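Local coordinates for kallistatin (Homo sapiens, PDB 6F4V), which inhibits tissue kallikrein as a serpin, forming a stable equimolar complex with the protease and generating a small C-terminal fragment on cleavage at its reactive site, at residues A[10-15]-A[34-39]; A[118-123]-A[137-142]; A[171-176]-A[230-235]. All blocks are in the same frame, centred on the assembly; numbering follows the deposited sequence.

Contact 1. Residues A[10-15]-A[34-39]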
ATOM      1  N   ALA A  10       9.922  -3.196   2.453  1.00 20.44           N
ATOM      2  CA  ALA A  10       9.333  -3.378   3.781  1.00 20.36           C
ATOM      3  C   ALA A  10       9.746  -2.246   4.728  1.00 20.89           C
ATOM      4  O   ALA A  10       8.932  -1.768   5.505  1.00 20.09           O
ATOM      5  CB  ALA A  10       9.704  -4.726   4.360  1.00 20.80           C
ATOM      6  N   ASP A  11      11.009  -1.832   4.653  1.00 21.57           N
ATOM      7  CA  ASP A  11      11.514  -0.705   5.446  1.00 22.85           C
ATOM      8  C   ASP A  11      10.707   0.522   5.152  1.00 21.89           C
ATOM      9  O   ASP A  11      10.299   1.212   6.067  1.00 21.81           O
ATOM     10  CB  ASP A  11      13.016  -0.475   5.152  1.00 25.37           C
ATOM     11  CG  ASP A  11      13.574   0.829   5.754  1.00 28.68           C
ATOM     12  OD1 ASP A  11      13.749   0.837   6.975  1.00 31.10           O
ATOM     13  OD2 ASP A  11      13.823   1.834   5.009  1.00 30.79           O
ATOM     14  N   PHE A  12      10.513   0.835   3.867  1.00 21.27           N
ATOM     15  CA  PHE A  12       9.700   1.985   3.502  1.00 20.86           C
ATOM     16  C   PHE A  12       8.278   1.874   4.041  1.00 20.95           C
ATOM     17  O   PHE A  12       7.740   2.849   4.601  1.00 19.91           O
ATOM     18  CB  PHE A  12       9.664   2.185   1.998  1.00 21.48           C
ATOM     19  CG  PHE A  12       8.840   3.343   1.585  1.00 21.81           C
ATOM     20  CD1 PHE A  12       9.305   4.637   1.788  1.00 22.56           C
ATOM     21  CD2 PHE A  12       7.578   3.169   1.069  1.00 22.52           C
ATOM     22  CE1 PHE A  12       8.537   5.739   1.456  1.00 22.81           C
ATOM     23  CE2 PHE A  12       6.802   4.276   0.727  1.00 23.71           C
ATOM     24  CZ  PHE A  12       7.299   5.570   0.904  1.00 23.75           C
ATOM     25  N   ALA A  13       7.672   0.686   3.851  1.00 19.85           N
ATOM     26  CA  ALA A  13       6.294   0.442   4.342  1.00 19.72           C
ATOM     27  C   ALA A  13       6.099   0.834   5.786  1.00 19.79           C
ATOM     28  O   ALA A  13       5.182   1.614   6.126  1.00 19.89           O
ATOM     29  CB  ALA A  13       5.905  -0.999   4.162  1.00 19.17           C
ATOM     30  N   PHE A  14       6.993   0.340   6.631  1.00 20.49           N
ATOM     31  CA  PHE A  14       6.879   0.588   8.061  1.00 21.06           C
ATOM     32  C   PHE A  14       7.316   1.997   8.501  1.00 21.54           C
ATOM     33  O   PHE A  14       6.769   2.527   9.464  1.00 20.93           O
ATOM     34  CB  PHE A  14       7.519  -0.540   8.864  1.00 21.54           C
ATOM     35  CG  PHE A  14       6.737  -1.836   8.750  1.00 22.18           C
ATOM     36  CD1 PHE A  14       5.509  -1.976   9.391  1.00 22.70           C
ATOM     37  CD2 PHE A  14       7.185  -2.884   7.952  1.00 22.50           C
ATOM     38  CE1 PHE A  14       4.749  -3.142   9.258  1.00 22.41           C
ATOM     39  CE2 PHE A  14       6.415  -4.050   7.804  1.00 22.94           C
ATOM     40  CZ  PHE A  14       5.214  -4.183   8.472  1.00 22.85           C
ATOM     41  N   ARG A  15       8.234   2.613   7.764  1.00 21.72           N
ATOM     42  CA  ARG A  15       8.581   4.026   7.992  1.00 22.53           C
ATOM     43  C   ARG A  15       7.393   4.931   7.680  1.00 22.16           C
ATOM     44  O   ARG A  15       7.097   5.868   8.455  1.00 21.29           O
ATOM     45  CB  ARG A  15       9.814   4.450   7.184  1.00 23.56           C
ATOM     46  CG  ARG A  15      11.151   4.064   7.839  1.00 24.77           C
ATOM     47  CD  ARG A  15      12.327   4.781   7.196  1.00 26.78           C
ATOM     48  NE  ARG A  15      12.557   4.276   5.866  1.00 26.59           N
ATOM     49  CZ  ARG A  15      12.485   4.950   4.716  1.00 26.27           C
ATOM     50  NH1 ARG A  15      12.249   6.258   4.648  1.00 26.87           N
ATOM     51  NH2 ARG A  15      12.702   4.274   3.594  1.00 25.73           N
ATOM     52  N   LEU A  34       3.606  -0.783  -1.548  1.00 20.41           N
ATOM     53  CA  LEU A  34       4.088  -1.234  -2.838  1.00 21.42           C
ATOM     54  C   LEU A  34       3.750  -0.243  -3.948  1.00 21.19           C
ATOM     55  O   LEU A  34       4.589   0.087  -4.781  1.00 21.32           O
ATOM     56  CB  LEU A  34       3.552  -2.651  -3.143  1.00 22.70           C
ATOM     57  CG  LEU A  34       4.008  -3.136  -4.521  1.00 24.57           C
ATOM     58  CD1 LEU A  34       5.522  -3.208  -4.575  1.00 25.46           C
ATOM     59  CD2 LEU A  34       3.411  -4.441  -4.866  1.00 27.17           C
ATOM     60  N   SER A  35       2.530   0.271  -3.946  1.00 21.34           N
ATOM     61  CA  SER A  35       2.139   1.247  -4.953  1.00 20.97           C
ATOM     62  C   SER A  35       3.001   2.504  -4.874  1.00 21.03           C
ATOM     63  O   SER A  35       3.501   2.994  -5.906  1.00 20.32           O
ATOM     64  CB  SER A  35       0.681   1.637  -4.784  1.00 20.98           C
ATOM     65  OG  SER A  35       0.354   2.741  -5.606  1.00 21.39           O
ATOM     66  N   ILE A  36       3.205   2.997  -3.663  1.00 19.44           N
ATOM     67  CA  ILE A  36       4.049   4.177  -3.515  1.00 20.79           C
ATOM     68  C   ILE A  36       5.479   3.906  -3.980  1.00 20.38           C
ATOM     69  O   ILE A  36       6.035   4.713  -4.756  1.00 21.09           O
ATOM     70  CB  ILE A  36       4.023   4.762  -2.078  1.00 20.56           C
ATOM     71  CG1 ILE A  36       2.585   5.153  -1.667  1.00 21.06           C
ATOM     72  CG2 ILE A  36       4.974   5.935  -1.989  1.00 21.23           C
ATOM     73  CD1 ILE A  36       2.454   5.511  -0.189  1.00 21.57           C
ATOM     74  N   SER A  37       6.073   2.814  -3.497  1.00 20.08           N
ATOM     75  CA  SER A  37       7.455   2.431  -3.866  1.00 20.71           C
ATOM     76  C   SER A  37       7.631   2.302  -5.384  1.00 21.57           C
ATOM     77  O   SER A  37       8.580   2.859  -5.977  1.00 21.63           O
ATOM     78  CB  SER A  37       7.853   1.132  -3.162  1.00 20.42           C
ATOM     79  OG  SER A  37       7.946   1.348  -1.776  1.00 19.67           O
ATOM     80  N   ALA A  38       6.740   1.551  -6.026  1.00 20.99           N
ATOM     81  CA  ALA A  38       6.806   1.366  -7.470  1.00 21.67           C
ATOM     82  C   ALA A  38       6.604   2.652  -8.272  1.00 22.01           C
ATOM     83  O   ALA A  38       7.269   2.838  -9.292  1.00 23.11           O
ATOM     84  CB  ALA A  38       5.810   0.306  -7.939  1.00 21.27           C
ATOM     85  N   ALA A  39       5.708   3.521  -7.820  1.00 22.00           N
ATOM     86  CA  ALA A  39       5.520   4.842  -8.466  1.00 22.58           C
ATOM     87  C   ALA A  39       6.800   5.676  -8.432  1.00 22.25           C
ATOM     88  O   ALA A  39       7.249   6.237  -9.445  1.00 22.10           O
ATOM     89  CB  ALA A  39       4.363   5.597  -7.827  1.00 22.11           C
TER

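Contact 2. Residues A[118-123]-A[137-142]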
ATOM      1  N   GLU A 118       5.966  -1.611 -17.310  1.00 37.16           N
ATOM      2  CA  GLU A 118       4.858  -1.772 -18.268  1.00 39.62           C
ATOM      3  C   GLU A 118       3.925  -0.582 -18.330  1.00 36.71           C
ATOM      4  O   GLU A 118       2.716  -0.736 -18.427  1.00 35.72           O
ATOM      5  CB  GLU A 118       4.093  -3.057 -17.961  1.00 43.67           C
ATOM      6  CG  GLU A 118       5.021  -4.267 -17.988  1.00 46.83           C
ATOM      7  CD  GLU A 118       4.368  -5.524 -18.518  0.78 49.59           C
ATOM      8  OE1 GLU A 118       4.390  -6.547 -17.797  0.72 53.03           O
ATOM      9  OE2 GLU A 118       3.852  -5.491 -19.657  0.69 51.38           O
ATOM     10  N   ALA A 119       4.501   0.612 -18.260  1.00 34.34           N
ATOM     11  CA  ALA A 119       3.733   1.851 -18.273  1.00 35.08           C
ATOM     12  C   ALA A 119       2.944   1.971 -19.606  1.00 35.99           C
ATOM     13  O   ALA A 119       3.503   1.738 -20.661  1.00 36.11           O
ATOM     14  CB  ALA A 119       4.664   3.045 -18.090  1.00 34.27           C
ATOM     15  N   LYS A 120       1.656   2.250 -19.521  1.00 36.40           N
ATOM     16  CA  LYS A 120       0.860   2.636 -20.677  1.00 37.87           C
ATOM     17  C   LYS A 120       1.034   4.131 -20.889  1.00 37.05           C
ATOM     18  O   LYS A 120       0.964   4.889 -19.934  1.00 35.70           O
ATOM     19  CB  LYS A 120      -0.615   2.348 -20.428  1.00 39.42           C
ATOM     20  CG  LYS A 120      -1.003   0.878 -20.403  1.00 42.78           C
ATOM     21  CD  LYS A 120      -2.515   0.768 -20.183  1.00 45.64           C
ATOM     22  CE  LYS A 120      -3.114  -0.551 -20.668  0.76 47.46           C
ATOM     23  NZ  LYS A 120      -3.026  -1.607 -19.624  0.79 48.05           N
ATOM     24  N   LEU A 121       1.225   4.567 -22.135  1.00 36.20           N
ATOM     25  CA  LEU A 121       1.359   5.991 -22.421  1.00 38.02           C
ATOM     26  C   LEU A 121       0.048   6.560 -22.954  1.00 39.50           C
ATOM     27  O   LEU A 121      -0.551   5.993 -23.864  1.00 40.79           O
ATOM     28  CB  LEU A 121       2.466   6.234 -23.437  1.00 39.18           C
ATOM     29  CG  LEU A 121       3.825   5.607 -23.134  1.00 39.70           C
ATOM     30  CD1 LEU A 121       4.822   6.046 -24.200  1.00 40.72           C
ATOM     31  CD2 LEU A 121       4.317   5.941 -21.733  1.00 39.10           C
ATOM     32  N   PHE A 122      -0.395   7.656 -22.369  1.00 38.54           N
ATOM     33  CA  PHE A 122      -1.544   8.388 -22.846  1.00 40.76           C
ATOM     34  C   PHE A 122      -1.114   9.810 -23.124  1.00 41.78           C
ATOM     35  O   PHE A 122      -0.242  10.356 -22.428  1.00 41.66           O
ATOM     36  CB  PHE A 122      -2.647   8.396 -21.804  1.00 41.88           C
ATOM     37  CG  PHE A 122      -3.169   7.043 -21.465  1.00 43.26           C
ATOM     38  CD1 PHE A 122      -4.113   6.420 -22.285  1.00 46.10           C
ATOM     39  CD2 PHE A 122      -2.726   6.379 -20.325  1.00 42.83           C
ATOM     40  CE1 PHE A 122      -4.606   5.149 -21.964  1.00 46.65           C
ATOM     41  CE2 PHE A 122      -3.207   5.119 -20.003  1.00 43.69           C
ATOM     42  CZ  PHE A 122      -4.146   4.499 -20.824  1.00 45.90           C
ATOM     43  N   HIS A 123      -1.722  10.419 -24.134  1.00 43.12           N
ATOM     44  CA  HIS A 123      -1.482  11.823 -24.404  1.00 44.87           C
ATOM     45  C   HIS A 123      -2.707  12.632 -23.960  1.00 44.64           C
ATOM     46  O   HIS A 123      -3.834  12.149 -24.039  1.00 46.66           O
ATOM     47  CB  HIS A 123      -1.075  12.001 -25.869  1.00 47.00           C
ATOM     48  CG  HIS A 123       0.267  11.410 -26.173  1.00 47.78           C
ATOM     49  ND1 HIS A 123       1.436  12.138 -26.084  1.00 49.67           N
ATOM     50  CD2 HIS A 123       0.634  10.145 -26.492  1.00 48.31           C
ATOM     51  CE1 HIS A 123       2.462  11.357 -26.383  1.00 48.99           C
ATOM     52  NE2 HIS A 123       2.002  10.142 -26.624  1.00 49.32           N
ATOM     53  N   ASN A 137      -8.505  10.186 -13.662  1.00 33.53           N
ATOM     54  CA  ASN A 137      -9.294   9.593 -12.603  1.00 34.15           C
ATOM     55  C   ASN A 137     -10.193   8.455 -13.047  1.00 35.27           C
ATOM     56  O   ASN A 137     -10.332   7.462 -12.306  1.00 33.91           O
ATOM     57  CB  ASN A 137     -10.063  10.646 -11.813  1.00 34.89           C
ATOM     58  CG  ASN A 137      -9.145  11.483 -10.931  1.00 35.06           C
ATOM     59  OD1 ASN A 137      -7.981  11.123 -10.704  1.00 34.47           O
ATOM     60  ND2 ASN A 137      -9.649  12.601 -10.442  1.00 34.28           N
ATOM     61  N   ASP A 138     -10.771   8.567 -14.244  1.00 36.36           N
ATOM     62  CA  ASP A 138     -11.557   7.472 -14.816  1.00 37.61           C
ATOM     63  C   ASP A 138     -10.695   6.248 -15.070  1.00 35.90           C
ATOM     64  O   ASP A 138     -11.149   5.147 -14.855  1.00 36.49           O
ATOM     65  CB  ASP A 138     -12.216   7.867 -16.154  1.00 40.04           C
ATOM     66  CG  ASP A 138     -13.386   8.841 -15.999  1.00 43.12           C
ATOM     67  OD1 ASP A 138     -13.939   9.037 -14.892  1.00 44.37           O
ATOM     68  OD2 ASP A 138     -13.753   9.425 -17.041  1.00 46.85           O
ATOM     69  N   HIS A 139      -9.480   6.434 -15.581  1.00 35.34           N
ATOM     70  CA  HIS A 139      -8.546   5.318 -15.813  1.00 35.14           C
ATOM     71  C   HIS A 139      -8.240   4.577 -14.508  1.00 33.31           C
ATOM     72  O   HIS A 139      -8.383   3.351 -14.427  1.00 33.10           O
ATOM     73  CB  HIS A 139      -7.252   5.813 -16.463  1.00 35.58           C
ATOM     74  CG  HIS A 139      -6.219   4.742 -16.662  1.00 37.79           C
ATOM     75  ND1 HIS A 139      -6.389   3.703 -17.550  1.00 39.77           N
ATOM     76  CD2 HIS A 139      -4.993   4.563 -16.109  1.00 39.21           C
ATOM     77  CE1 HIS A 139      -5.330   2.912 -17.515  1.00 40.04           C
ATOM     78  NE2 HIS A 139      -4.462   3.417 -16.658  1.00 39.19           N
ATOM     79  N   VAL A 140      -7.889   5.327 -13.471  1.00 32.28           N
ATOM     80  CA  VAL A 140      -7.608   4.721 -12.172  1.00 31.69           C
ATOM     81  C   VAL A 140      -8.848   4.008 -11.593  1.00 31.84           C
ATOM     82  O   VAL A 140      -8.754   2.879 -11.064  1.00 30.34           O
ATOM     83  CB  VAL A 140      -7.018   5.770 -11.191  1.00 31.41           C
ATOM     84  CG1 VAL A 140      -6.910   5.193  -9.780  1.00 31.10           C
ATOM     85  CG2 VAL A 140      -5.658   6.260 -11.697  1.00 31.05           C
ATOM     86  N   LYS A 141      -9.998   4.670 -11.680  1.00 33.00           N
ATOM     87  CA  LYS A 141     -11.260   4.096 -11.198  1.00 35.68           C
ATOM     88  C   LYS A 141     -11.572   2.775 -11.902  1.00 35.46           C
ATOM     89  O   LYS A 141     -11.930   1.790 -11.249  1.00 34.20           O
ATOM     90  CB  LYS A 141     -12.404   5.093 -11.413  1.00 38.89           C
ATOM     91  CG  LYS A 141     -13.739   4.716 -10.807  1.00 43.04           C
ATOM     92  CD  LYS A 141     -14.820   5.674 -11.299  1.00 47.26           C
ATOM     93  CE  LYS A 141     -16.043   5.665 -10.399  1.00 51.80           C
ATOM     94  NZ  LYS A 141     -16.531   4.286 -10.084  1.00 55.08           N
ATOM     95  N   LYS A 142     -11.408   2.759 -13.227  1.00 35.49           N
ATOM     96  CA  LYS A 142     -11.676   1.555 -14.001  1.00 36.69           C
ATOM     97  C   LYS A 142     -10.720   0.424 -13.582  1.00 35.26           C
ATOM     98  O   LYS A 142     -11.138  -0.700 -13.320  1.00 33.77           O
ATOM     99  CB  LYS A 142     -11.527   1.861 -15.482  1.00 39.17           C
ATOM    100  CG  LYS A 142     -11.677   0.677 -16.407  0.66 40.69           C
ATOM    101  CD  LYS A 142     -11.776   1.161 -17.845  0.36 42.70           C
ATOM    102  CE  LYS A 142     -11.611   0.012 -18.821  0.90 44.90           C
ATOM    103  NZ  LYS A 142     -12.560  -1.092 -18.522  0.59 45.40           N
TER

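Contact 3. Residues A[171-176]-A[230-235]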
ATOM      1  N   ALA A 171      -9.192 -11.353  -3.000  1.00 23.50           N
ATOM      2  CA  ALA A 171      -8.740 -12.672  -2.606  1.00 24.57           C
ATOM      3  C   ALA A 171      -9.708 -13.318  -1.659  1.00 24.20           C
ATOM      4  O   ALA A 171     -10.140 -12.726  -0.688  1.00 23.02           O
ATOM      5  CB  ALA A 171      -7.369 -12.569  -1.930  1.00 24.54           C
ATOM      6  N   LEU A 172      -9.993 -14.580  -1.915  1.00 25.17           N
ATOM      7  CA  LEU A 172     -10.830 -15.380  -1.038  1.00 26.10           C
ATOM      8  C   LEU A 172     -10.064 -15.890   0.193  1.00 25.66           C
ATOM      9  O   LEU A 172      -8.896 -16.293   0.078  1.00 25.47           O
ATOM     10  CB  LEU A 172     -11.336 -16.605  -1.798  1.00 27.72           C
ATOM     11  CG  LEU A 172     -12.295 -16.369  -2.956  1.00 29.25           C
ATOM     12  CD1 LEU A 172     -12.385 -17.660  -3.771  1.00 30.87           C
ATOM     13  CD2 LEU A 172     -13.660 -15.921  -2.467  1.00 29.72           C
ATOM     14  N   TRP A 173     -10.735 -15.950   1.341  1.00 25.47           N
ATOM     15  CA  TRP A 173     -10.169 -16.609   2.523  1.00 26.18           C
ATOM     16  C   TRP A 173      -9.972 -18.097   2.256  1.00 27.88           C
ATOM     17  O   TRP A 173     -10.855 -18.720   1.673  1.00 28.10           O
ATOM     18  CB  TRP A 173     -11.122 -16.518   3.718  1.00 26.10           C
ATOM     19  CG  TRP A 173     -11.479 -15.175   4.177  1.00 26.08           C
ATOM     20  CD1 TRP A 173     -12.714 -14.663   4.285  1.00 26.16           C
ATOM     21  CD2 TRP A 173     -10.576 -14.167   4.642  1.00 25.93           C
ATOM     22  NE1 TRP A 173     -12.663 -13.395   4.804  1.00 27.19           N
ATOM     23  CE2 TRP A 173     -11.352 -13.055   5.009  1.00 25.81           C
ATOM     24  CE3 TRP A 173      -9.180 -14.106   4.802  1.00 25.49           C
ATOM     25  CZ2 TRP A 173     -10.776 -11.872   5.524  1.00 26.31           C
ATOM     26  CZ3 TRP A 173      -8.615 -12.927   5.315  1.00 24.68           C
ATOM     27  CH2 TRP A 173      -9.411 -11.839   5.653  1.00 24.59           C
ATOM     28  N   GLU A 174      -8.866 -18.698   2.702  1.00 29.36           N
ATOM     29  CA  GLU A 174      -8.844 -20.165   2.793  1.00 31.91           C
ATOM     30  C   GLU A 174      -9.939 -20.668   3.752  1.00 31.30           C
ATOM     31  O   GLU A 174     -10.515 -21.728   3.517  1.00 30.53           O
ATOM     32  CB  GLU A 174      -7.501 -20.712   3.280  1.00 34.95           C
ATOM     33  CG  GLU A 174      -6.408 -20.653   2.231  1.00 39.74           C
ATOM     34  CD  GLU A 174      -6.468 -21.764   1.198  1.00 44.47           C
ATOM     35  OE1 GLU A 174      -5.506 -21.879   0.404  1.00 49.63           O
ATOM     36  OE2 GLU A 174      -7.466 -22.514   1.160  1.00 48.79           O
ATOM     37  N   LYS A 175     -10.185 -19.911   4.825  1.00 29.64           N
ATOM     38  CA  LYS A 175     -11.136 -20.289   5.880  1.00 31.68           C
ATOM     39  C   LYS A 175     -12.218 -19.188   6.033  1.00 30.92           C
ATOM     40  O   LYS A 175     -12.122 -18.309   6.910  1.00 30.69           O
ATOM     41  CB  LYS A 175     -10.380 -20.498   7.190  1.00 32.76           C
ATOM     42  CG  LYS A 175      -9.414 -21.685   7.186  1.00 34.41           C
ATOM     43  CD  LYS A 175      -8.351 -21.533   8.263  1.00 36.00           C
ATOM     44  CE  LYS A 175      -7.210 -22.536   8.089  1.00 37.09           C
ATOM     45  NZ  LYS A 175      -7.586 -23.835   8.678  1.00 37.07           N
ATOM     46  N   PRO A 176     -13.220 -19.217   5.156  1.00 30.85           N
ATOM     47  CA  PRO A 176     -14.221 -18.163   5.174  1.00 31.60           C
ATOM     48  C   PRO A 176     -15.217 -18.269   6.318  1.00 31.66           C
ATOM     49  O   PRO A 176     -15.283 -19.303   7.017  1.00 32.13           O
ATOM     50  CB  PRO A 176     -14.950 -18.339   3.838  1.00 32.16           C
ATOM     51  CG  PRO A 176     -14.807 -19.786   3.499  1.00 33.23           C
ATOM     52  CD  PRO A 176     -13.477 -20.211   4.090  1.00 31.38           C
ATOM     53  N   VAL A 230      -2.709 -12.338   5.348  1.00 21.08           N
ATOM     54  CA  VAL A 230      -2.926 -11.109   6.110  1.00 21.07           C
ATOM     55  C   VAL A 230      -2.633 -11.388   7.570  1.00 21.34           C
ATOM     56  O   VAL A 230      -3.085 -12.393   8.123  1.00 20.35           O
ATOM     57  CB  VAL A 230      -4.355 -10.521   5.898  1.00 21.78           C
ATOM     58  CG1 VAL A 230      -5.462 -11.489   6.288  1.00 22.60           C
ATOM     59  CG2 VAL A 230      -4.547  -9.202   6.649  1.00 21.34           C
ATOM     60  N   PHE A 231      -1.914 -10.455   8.203  1.00 21.28           N
ATOM     61  CA  PHE A 231      -1.765 -10.417   9.630  1.00 21.39           C
ATOM     62  C   PHE A 231      -2.721  -9.384  10.210  1.00 22.14           C
ATOM     63  O   PHE A 231      -2.695  -8.198   9.815  1.00 21.48           O
ATOM     64  CB  PHE A 231      -0.330 -10.048  10.011  1.00 22.40           C
ATOM     65  CG  PHE A 231       0.700 -10.998   9.496  1.00 23.17           C
ATOM     66  CD1 PHE A 231       1.127 -10.931   8.189  1.00 23.01           C
ATOM     67  CD2 PHE A 231       1.235 -11.968  10.332  1.00 24.39           C
ATOM     68  CE1 PHE A 231       2.073 -11.806   7.700  1.00 24.58           C
ATOM     69  CE2 PHE A 231       2.213 -12.844   9.859  1.00 25.48           C
ATOM     70  CZ  PHE A 231       2.604 -12.779   8.536  1.00 25.15           C
ATOM     71  N   PHE A 232      -3.546  -9.840  11.159  1.00 21.82           N
ATOM     72  CA  PHE A 232      -4.357  -9.002  11.977  1.00 22.35           C
ATOM     73  C   PHE A 232      -3.715  -8.998  13.374  1.00 22.66           C
ATOM     74  O   PHE A 232      -3.650 -10.035  14.044  1.00 23.25           O
ATOM     75  CB  PHE A 232      -5.803  -9.513  12.054  1.00 23.58           C
ATOM     76  CG  PHE A 232      -6.585  -9.406  10.757  1.00 23.81           C
ATOM     77  CD1 PHE A 232      -6.919  -8.179  10.220  1.00 24.76           C
ATOM     78  CD2 PHE A 232      -7.000 -10.542  10.079  1.00 25.09           C
ATOM     79  CE1 PHE A 232      -7.680  -8.087   9.057  1.00 24.43           C
ATOM     80  CE2 PHE A 232      -7.741 -10.457   8.918  1.00 24.46           C
ATOM     81  CZ  PHE A 232      -8.065  -9.233   8.399  1.00 24.41           C
ATOM     82  N   ILE A 233      -3.238  -7.825  13.782  1.00 21.38           N
ATOM     83  CA  ILE A 233      -2.512  -7.640  15.018  1.00 22.35           C
ATOM     84  C   ILE A 233      -3.408  -6.872  15.953  1.00 22.65           C
ATOM     85  O   ILE A 233      -3.887  -5.787  15.636  1.00 21.18           O
ATOM     86  CB  ILE A 233      -1.191  -6.912  14.793  1.00 22.90           C
ATOM     87  CG1 ILE A 233      -0.330  -7.744  13.842  1.00 22.27           C
ATOM     88  CG2 ILE A 233      -0.468  -6.706  16.111  1.00 23.00           C
ATOM     89  CD1 ILE A 233       0.368  -6.916  12.798  1.00 23.77           C
ATOM     90  N   LEU A 234      -3.665  -7.495  17.097  1.00 23.12           N
ATOM     91  CA  LEU A 234      -4.645  -7.009  18.057  1.00 24.30           C
ATOM     92  C   LEU A 234      -3.952  -6.572  19.346  1.00 25.08           C
ATOM     93  O   LEU A 234      -3.694  -7.413  20.202  1.00 26.38           O
ATOM     94  CB  LEU A 234      -5.632  -8.129  18.348  1.00 24.63           C
ATOM     95  CG  LEU A 234      -6.816  -7.763  19.247  1.00 25.34           C
ATOM     96  CD1 LEU A 234      -7.642  -6.636  18.649  1.00 25.86           C
ATOM     97  CD2 LEU A 234      -7.676  -8.988  19.480  1.00 26.47           C
ATOM     98  N   PRO A 235      -3.637  -5.262  19.485  1.00 25.48           N
ATOM     99  CA  PRO A 235      -3.043  -4.815  20.735  1.00 26.27           C
ATOM    100  C   PRO A 235      -4.063  -4.967  21.862  1.00 28.21           C
ATOM    101  O   PRO A 235      -5.284  -4.882  21.629  1.00 27.63           O
ATOM    102  CB  PRO A 235      -2.712  -3.350  20.462  1.00 26.14           C
ATOM    103  CG  PRO A 235      -2.655  -3.234  18.966  1.00 25.78           C
ATOM    104  CD  PRO A 235      -3.766  -4.137  18.546  1.00 25.00           C
TER

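Contact 1. Residues A[10-15]-A[34-39]
Phe-12 crosses from helix 6-23 to helix 33-44 and sets its ring against Ile-36 and Ser-37; the CA atoms nearest each other are those of Phe-12 and Ser-37, 7.7 Å apart. From CB, which already points to the second helix, the side chain runs out with CG trans to the backbone N (chi1 180°), an extension that carries the ring across the gap. CG is the first ring atom near a partner, 4.0 Å from Ser-37 OG. CD2 comes closer to the same hydroxyl oxygen, with Phe-12 CD2 and Ser-37 OG 3.4 Å apart; no hydrogen bond is formed there, and the hydroxyl is instead paired with Pro-33 O one turn back in its own helix. Further out the partner changes to Ile-36, whose CG2 methyl lies 3.7 Å from Phe-12 CE2 and equally near CZ at the tip. The two side chains meet at roughly a right angle, and both approaches to the ring are oblique.

The two helices correspond to helices A and B of the serpin fold. Helix 33-44 is buried behind the main sheet, touching strand 159-172 through Ser-35, Ala-38 and Ala-39. Leu-287 and Phe-292 also pack on Phe-12.

At the other edge of the Phe-12 ring, in its plane, sits NH2 of Arg-15. That guanidinium is turned back along helix 6-23 to Asp-11, gripping one oxygen side-on. Arg-15 NE lies 2.9 Å from Asp-11 OD2, in a bond of 152°. Arg-15 NH2 lies 3.0 Å from Asp-11 OD2, and its bond is more bent. Both nitrogens reach OD2 from the same face of the carboxylate, and NH2 makes a further hydrogen bond to Gly-58 O.

Contact 2. Residues A[118-123]-A[137-142]
Phe-122 and His-139 meet as a T-shaped aromatic pair where helix 129-143, helix F of the serpin fold, lies across the outer strand 120-124 of the main beta-sheet. The evidence for an edge-to-face arrangement is geometric: the ring centroids are 5.0 Å apart and the planes are inclined at 62°. The edge belongs to Phe-122, which presents CE2 and CZ to one face of the imidazole. Phe-122 CZ is 3.9 Å from His-139 CE1, and Phe-122 CE2 stands 3.9 Å from that same carbon, displaced toward the rim of the imidazole rather than over its middle. His-139 extends from the helix toward the strand because its CG is trans to the backbone N (chi1 177°), while Phe-122 extends from the strand to meet it; the two side chains, as distinct from their ring planes, cross at about a right angle.

Stacking with Phe-98 adds a second aromatic neighbour for Phe-122, and Ala-96 of the adjacent strand touches both partners of the pair. A serine in place of Phe-122 would probably leave the His-139 face without its aromatic edge, deprive Phe-98 of its stacking partner and let the imidazole turn more easily.

Aliphatic packing is slighter and comes from Lys-120, two residues back on the same side of the strand. Its CD approaches His-139 CE1 obliquely at 4.4 Å.

No hydrogen bond or salt bridge joins the two segments. Even the potentially charged ends stay apart, with Lys-120 NZ lying 6.0 Å from His-139 NE2.

Contact 3. Residues A[171-176]-A[230-235]
Trp-173 and Val-230 mark the closest backbone approach, yet their CA atoms are 9.8 Å apart and no hydrogen bond crosses between the segments. Strand 159-172 ends at Leu-172, and the chain then leaves it as a loop through Trp-173. Residues 230-235 remain extended along strand 228-235, which continues its sheet by antiparallel pairing with a strand of a second protein chain. The separation is therefore spanned by side chains.

Most of the distance is covered by the indole. Its CG lies trans to the carbonyl carbon (chi1 -60°), and although the CB of Trp-173 does not aim at the strand, the six-membered ring arrives there. Val-230 CG1 sits at the indole edge, in its plane, 3.6 Å from Trp-173 CZ3. Phe-232 advances from the opposite direction and turns its own edge to the indole: Phe-232 CE2 is 3.9 Å from Trp-173 CH2, which lies in the phenyl plane. Along the strand, Val-230 CG2 rests 3.9 Å above one face of Phe-232, so the two methyls of the valine serve different rings.

This is the top of the main serpin sheet, the breach region, where Trp-173 also meets the Tyr-224 ring with planes about 10° apart and meets Phe-177 edge-to-face. Tyr-224 contributes to the sodium site, and the ion lies about 9 Å from the Trp-173 side chain. Outside the two segments, Trp-173 NE1 donates to Asp-325 O, which probably helps set the indole's orientation. No polar bond crosses between the segments, so their touch rests on apolar packing.

Overall arrangement
From the N terminus, contact 1 closes a turn of 18 residues, the rest of helix 6-23 and strand 29-31 among them, and brings helices 6-23 and 33-44 together. Contact 2 follows, folding helix 129-143 back over strand 120-124, and contact 3 brings together segments separated by 53 residues that contain strands but no helix. The three lie in series, so none nests in or crosses another. Strand 159-172 relates them: it begins after the helix of contact 2, shares a sheet with strand 120-124, lies against the second helix of contact 1, and runs into contact 3. Helices are thus packed behind and across the main sheet, whose end is tied to the second sheet.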